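Local coordinates for DNA polymerase (Pyrobaculum calidifontis, PDB 5MDN), which probably catalyses template-directed DNA synthesis, extending a DNA strand with deoxyribonucleoside triphosphates and releasing diphosphate, as a family B DNA polymerase, at residues Q262-Y265 / G266-S269; S178-P181 / L182-V186. One frame throughout, in Å; residues are numbered along the deposited sequence.

In the fold
Both interactions are tight local turns in the exonuclease domain, their centres about 22 Å apart and their nearest atoms about 10 Å apart, without touching. Interaction 1 is the more buried, with buried H267 touching helices 362-365 and 232-247 and buried W268 touching helix 232-247; interaction 2 is a surface turn in the loop joining strands 165-172 and 186-193, though D184 within it is buried. Helix 232-247 borders both. In interaction 1, aliphatic-to-ring packing and a histidine bond accompany backbone pairing, whereas interaction 2 relies on aspartates, prolines and a nearby arginine. A magnesium ion lies close to each, about 3 Å from the S269 side chain and about 6 Å from that of P179.

Interaction 1. Residues Q262-Y265 / G266-S269; sequences QSVY and GHWS
Q262 packs against one face of the W268 indole, and its side chain can be followed outward from there. CB sits over the face of the benzene ring, 3.8 Å from the centroid of the six-membered ring of W268, in a CH-pi contact. With CG anti to the backbone N (chi1 -178°) and the chain extended beyond it, the rest heads past the indole rim: CG passes 4.0 Å from W268 NE1, and CD keeps a similar distance. At the tip, Q262 NE2 comes 3.2 Å from W268 CZ2, with the amide plane turned 86° from the ring. NE2 also lies close to W268 NE1, but as both are donors the approach is no hydrogen bond. The indole also touches P260, and P238 and S241 of helix 232-247.

Q262 and W268 form the antiparallel, non-hydrogen-bonded pair of a small beta hairpin, strands 261-262 and 268-269, which follows helix 232-247 and precedes strand 274-277 in the chain of the exonuclease domain. It is probably the short counterpart of the hairpin found in this domain of other family B polymerases. Next along, S263 N donates to H267 O (2.7 Å, 164°). Y265 and G266, both with positive phi, make the type I' turn of the tip, closed by H267 N to V264 O at 2.9 Å.

V264 O is gripped twice. The backbone N of H267 reaches it from above the carbonyl plane, while H267 ND1 (2.6 Å) bonds in that plane on a lone pair, with the oxygen at the imidazole edge. The second bond fixes the ring's rotation; S263 CB, 3.4 Å from H267 CE1, lies obliquely beside it. The imidazole also touches D363, which binds magnesium together with D7, and Y265 OH is bonded to N372 and R114.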
loop_
_atom_site.group_PDB
_atom_site.type_symbol
_atom_site.label_atom_id
_atom_site.label_comp_id
_atom_site.label_asym_id
_atom_site.label_seq_id
_atom_site.Cartn_x
_atom_site.Cartn_y
_atom_site.Cartn_z
ATOM N N GLN A 262 -8.121 16.473 0.967
ATOM C CA GLN A 262 -8.161 15.090 0.508
ATOM C C GLN A 262 -7.890 15.043 -0.990
ATOM O O GLN A 262 -8.525 15.762 -1.768
ATOM C CB GLN A 262 -9.513 14.448 0.822
ATOM C CG GLN A 262 -9.601 12.988 0.405
ATOM C CD GLN A 262 -10.798 12.272 1.003
ATOM O OE1 GLN A 262 -11.719 11.882 0.287
ATOM N NE2 GLN A 262 -10.783 12.084 2.318
ATOM N N SER A 263 -6.951 14.191 -1.395
ATOM C CA SER A 263 -6.508 14.174 -2.782
ATOM C C SER A 263 -6.513 12.769 -3.375
ATOM O O SER A 263 -7.322 11.920 -2.986
ATOM C CB SER A 263 -5.111 14.790 -2.893
ATOM O OG SER A 263 -4.658 14.787 -4.236
ATOM N N VAL A 264 -5.606 12.525 -4.326
ATOM C CA VAL A 264 -5.626 11.286 -5.090
ATOM C C VAL A 264 -5.335 10.085 -4.189
ATOM O O VAL A 264 -4.656 10.196 -3.157
ATOM C CB VAL A 264 -4.623 11.375 -6.255
ATOM C CG1 VAL A 264 -3.191 11.408 -5.734
ATOM C CG2 VAL A 264 -4.830 10.235 -7.246
ATOM N N TYR A 265 -5.871 8.927 -4.580
ATOM C CA TYR A 265 -5.813 7.669 -3.839
ATOM C C TYR A 265 -6.449 7.766 -2.459
ATOM O O TYR A 265 -6.241 6.880 -1.622
ATOM C CB TYR A 265 -4.375 7.150 -3.694
ATOM C CG TYR A 265 -3.518 7.302 -4.926
ATOM C CD1 TYR A 265 -3.838 6.647 -6.107
ATOM C CD2 TYR A 265 -2.369 8.081 -4.900
ATOM C CE1 TYR A 265 -3.049 6.780 -7.232
ATOM C CE2 TYR A 265 -1.573 8.219 -6.016
ATOM C CZ TYR A 265 -1.917 7.566 -7.179
ATOM O OH TYR A 265 -1.120 7.706 -8.294
ATOM N N GLY A 266 -7.222 8.816 -2.197
ATOM C CA GLY A 266 -7.710 9.059 -0.858
ATOM C C GLY A 266 -6.669 9.562 0.115
ATOM O O GLY A 266 -6.968 9.690 1.306
ATOM N N HIS A 267 -5.455 9.849 -0.351
ATOM C CA HIS A 267 -4.442 10.414 0.526
ATOM C C HIS A 267 -4.771 11.872 0.828
ATOM O O HIS A 267 -5.494 12.541 0.085
ATOM C CB HIS A 267 -3.051 10.296 -0.101
ATOM C CG HIS A 267 -2.597 11.532 -0.817
ATOM N ND1 HIS A 267 -2.869 11.766 -2.148
ATOM C CD2 HIS A 267 -1.872 12.593 -0.391
ATOM C CE1 HIS A 267 -2.338 12.921 -2.508
ATOM N NE2 HIS A 267 -1.729 13.444 -1.459
ATOM N N TRP A 268 -4.232 12.362 1.938
ATOM C CA TRP A 268 -4.488 13.721 2.396
ATOM C C TRP A 268 -3.235 14.560 2.199
ATOM O O TRP A 268 -2.169 14.227 2.728
ATOM C CB TRP A 268 -4.932 13.733 3.858
ATOM C CG TRP A 268 -6.379 13.400 4.011
ATOM C CD1 TRP A 268 -6.957 12.170 3.881
ATOM C CD2 TRP A 268 -7.443 14.317 4.286
ATOM N NE1 TRP A 268 -8.314 12.263 4.076
ATOM C CE2 TRP A 268 -8.638 13.572 4.325
ATOM C CE3 TRP A 268 -7.502 15.696 4.513
ATOM C CZ2 TRP A 268 -9.874 14.158 4.581
ATOM C CZ3 TRP A 268 -8.731 16.276 4.765
ATOM C CH2 TRP A 268 -9.899 15.508 4.797
ATOM N N SER A 269 -3.369 15.642 1.435
ATOM C CA SER A 269 -2.249 16.514 1.118
ATOM C C SER A 269 -2.072 17.560 2.211
ATOM O O SER A 269 -3.041 18.200 2.633
ATOM C CB SER A 269 -2.464 17.195 -0.235
ATOM O OG SER A 269 -1.508 18.220 -0.444
#

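Interaction 2. Residues S178-P181 / L182-V186; sequences SPDP and LRDPV
D180 and D184 meet through two different first torsions: D180 carries CG anti to its own N (chi1 161°), which sends the carboxylate over to L182, while D184 keeps CG beside its N (chi1 -56°), which turns OD1 back toward the D180 backbone. The bonds that follow are mostly long. D180 N donates weakly to D184 OD1 (3.3 Å), and in return D184 N gives the firmer bond to D180 O at 3.0 Å, arriving almost head-on to the carbonyl. R183 N adds a weak bond to the same D180 O, so this oxygen gathers the amides of a single helix-like turn through P181 and L182.

The D180 carboxylate meanwhile lies beside L182 at the start of the turn. L182 N makes a weak, nearly straight hydrogen bond to D180 OD1 (3.5 Å, 170°), a loosely formed Asx turn, and D180 OD2 rests 3.2 Å from L182 CB. P179 CB lies 4.2 Å from D184 CB, while the proline itself leans on F235 and Y239 of helix 232-247. That helix also holds the backbone of the turn, R243 bonding to P181 O and Y239 to D184 O, so the loop between strands 165-172 and 186-193 of the exonuclease sheet is tied down alongside it.

Two carboxylates in so small a turn, D180 OD2 and D184 OD1 being 4.4 Å apart, would be expected to repel each other. R176 offers the compensation: it makes a salt bridge to D184 OD1 and a long, weak ion pair with D180 OD2, which probably helps keep the buried D184 ionised.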
loop_
_atom_site.group_PDB
_atom_site.type_symbol
_atom_site.label_atom_id
_atom_site.label_comp_id
_atom_site.label_asym_id
_atom_site.label_seq_id
_atom_site.Cartn_x
_atom_site.Cartn_y
_atom_site.Cartn_z
ATOM N N SER A 178 -19.578 4.262 16.138
ATOM C CA SER A 178 -18.730 5.049 15.252
ATOM C C SER A 178 -18.977 6.532 15.500
ATOM O O SER A 178 -20.123 6.983 15.396
ATOM C CB SER A 178 -19.006 4.705 13.794
ATOM O OG SER A 178 -18.845 3.315 13.559
ATOM N N PRO A 179 -17.952 7.313 15.826
ATOM C CA PRO A 179 -18.178 8.703 16.236
ATOM C C PRO A 179 -18.595 9.585 15.069
ATOM O O PRO A 179 -18.475 9.234 13.893
ATOM C CB PRO A 179 -16.821 9.131 16.798
ATOM C CG PRO A 179 -15.836 8.267 16.089
ATOM C CD PRO A 179 -16.523 6.953 15.834
ATOM N N ASP A 180 -19.096 10.767 15.429
ATOM C CA ASP A 180 -19.525 11.776 14.476
ATOM C C ASP A 180 -18.837 13.087 14.839
ATOM O O ASP A 180 -18.943 13.543 15.990
ATOM C CB ASP A 180 -21.051 11.937 14.490
ATOM C CG ASP A 180 -21.508 13.247 13.880
ATOM O OD1 ASP A 180 -21.182 13.512 12.704
ATOM O OD2 ASP A 180 -22.201 14.013 14.582
ATOM N N PRO A 181 -18.129 13.722 13.900
ATOM C CA PRO A 181 -17.360 14.928 14.245
ATOM C C PRO A 181 -18.216 16.129 14.624
ATOM O O PRO A 181 -17.666 17.105 15.149
ATOM C CB PRO A 181 -16.555 15.205 12.969
ATOM C CG PRO A 181 -17.367 14.591 11.878
ATOM C CD PRO A 181 -17.979 13.358 12.480
ATOM N N LEU A 182 -19.526 16.103 14.374
ATOM C CA LEU A 182 -20.345 17.272 14.680
ATOM C C LEU A 182 -20.492 17.515 16.181
ATOM O O LEU A 182 -20.627 18.671 16.600
ATOM C CB LEU A 182 -21.716 17.137 14.019
ATOM C CG LEU A 182 -21.655 17.140 12.491
ATOM C CD1 LEU A 182 -22.985 16.713 11.897
ATOM C CD2 LEU A 182 -21.244 18.514 11.991
ATOM N N ARG A 183 -20.469 16.461 17.006
ATOM C CA ARG A 183 -20.585 16.641 18.455
ATOM C C ARG A 183 -19.539 15.858 19.242
ATOM O O ARG A 183 -19.086 16.328 20.291
ATOM C CB ARG A 183 -21.997 16.282 18.953
ATOM C CG ARG A 183 -22.711 15.179 18.206
ATOM C CD ARG A 183 -24.232 15.383 18.253
ATOM N NE ARG A 183 -24.741 15.618 19.607
ATOM C CZ ARG A 183 -26.027 15.803 19.900
ATOM N NH1 ARG A 183 -26.937 15.779 18.936
ATOM N NH2 ARG A 183 -26.405 16.010 21.155
ATOM N N ASP A 184 -19.138 14.681 18.769
ATOM C CA ASP A 184 -18.201 13.856 19.537
ATOM C C ASP A 184 -16.804 14.465 19.491
ATOM O O ASP A 184 -16.249 14.642 18.399
ATOM C CB ASP A 184 -18.166 12.430 18.996
ATOM C CG ASP A 184 -19.532 11.783 18.973
ATOM O OD1 ASP A 184 -20.373 12.192 18.145
ATOM O OD2 ASP A 184 -19.765 10.862 19.784
ATOM N N PRO A 185 -16.205 14.796 20.633
ATOM C CA PRO A 185 -14.946 15.546 20.636
ATOM C C PRO A 185 -13.712 14.660 20.520
ATOM O O PRO A 185 -13.724 13.471 20.843
ATOM C CB PRO A 185 -14.979 16.241 22.003
ATOM C CG PRO A 185 -15.696 15.268 22.872
ATOM C CD PRO A 185 -16.755 14.641 21.991
ATOM N N VAL A 186 -12.631 15.279 20.047
ATOM C CA VAL A 186 -11.314 14.646 20.045
ATOM C C VAL A 186 -10.790 14.648 21.480
ATOM O O VAL A 186 -10.422 15.696 22.016
ATOM C CB VAL A 186 -10.343 15.357 19.096
ATOM C CG1 VAL A 186 -8.938 14.788 19.239
ATOM C CG2 VAL A 186 -10.823 15.236 17.656
#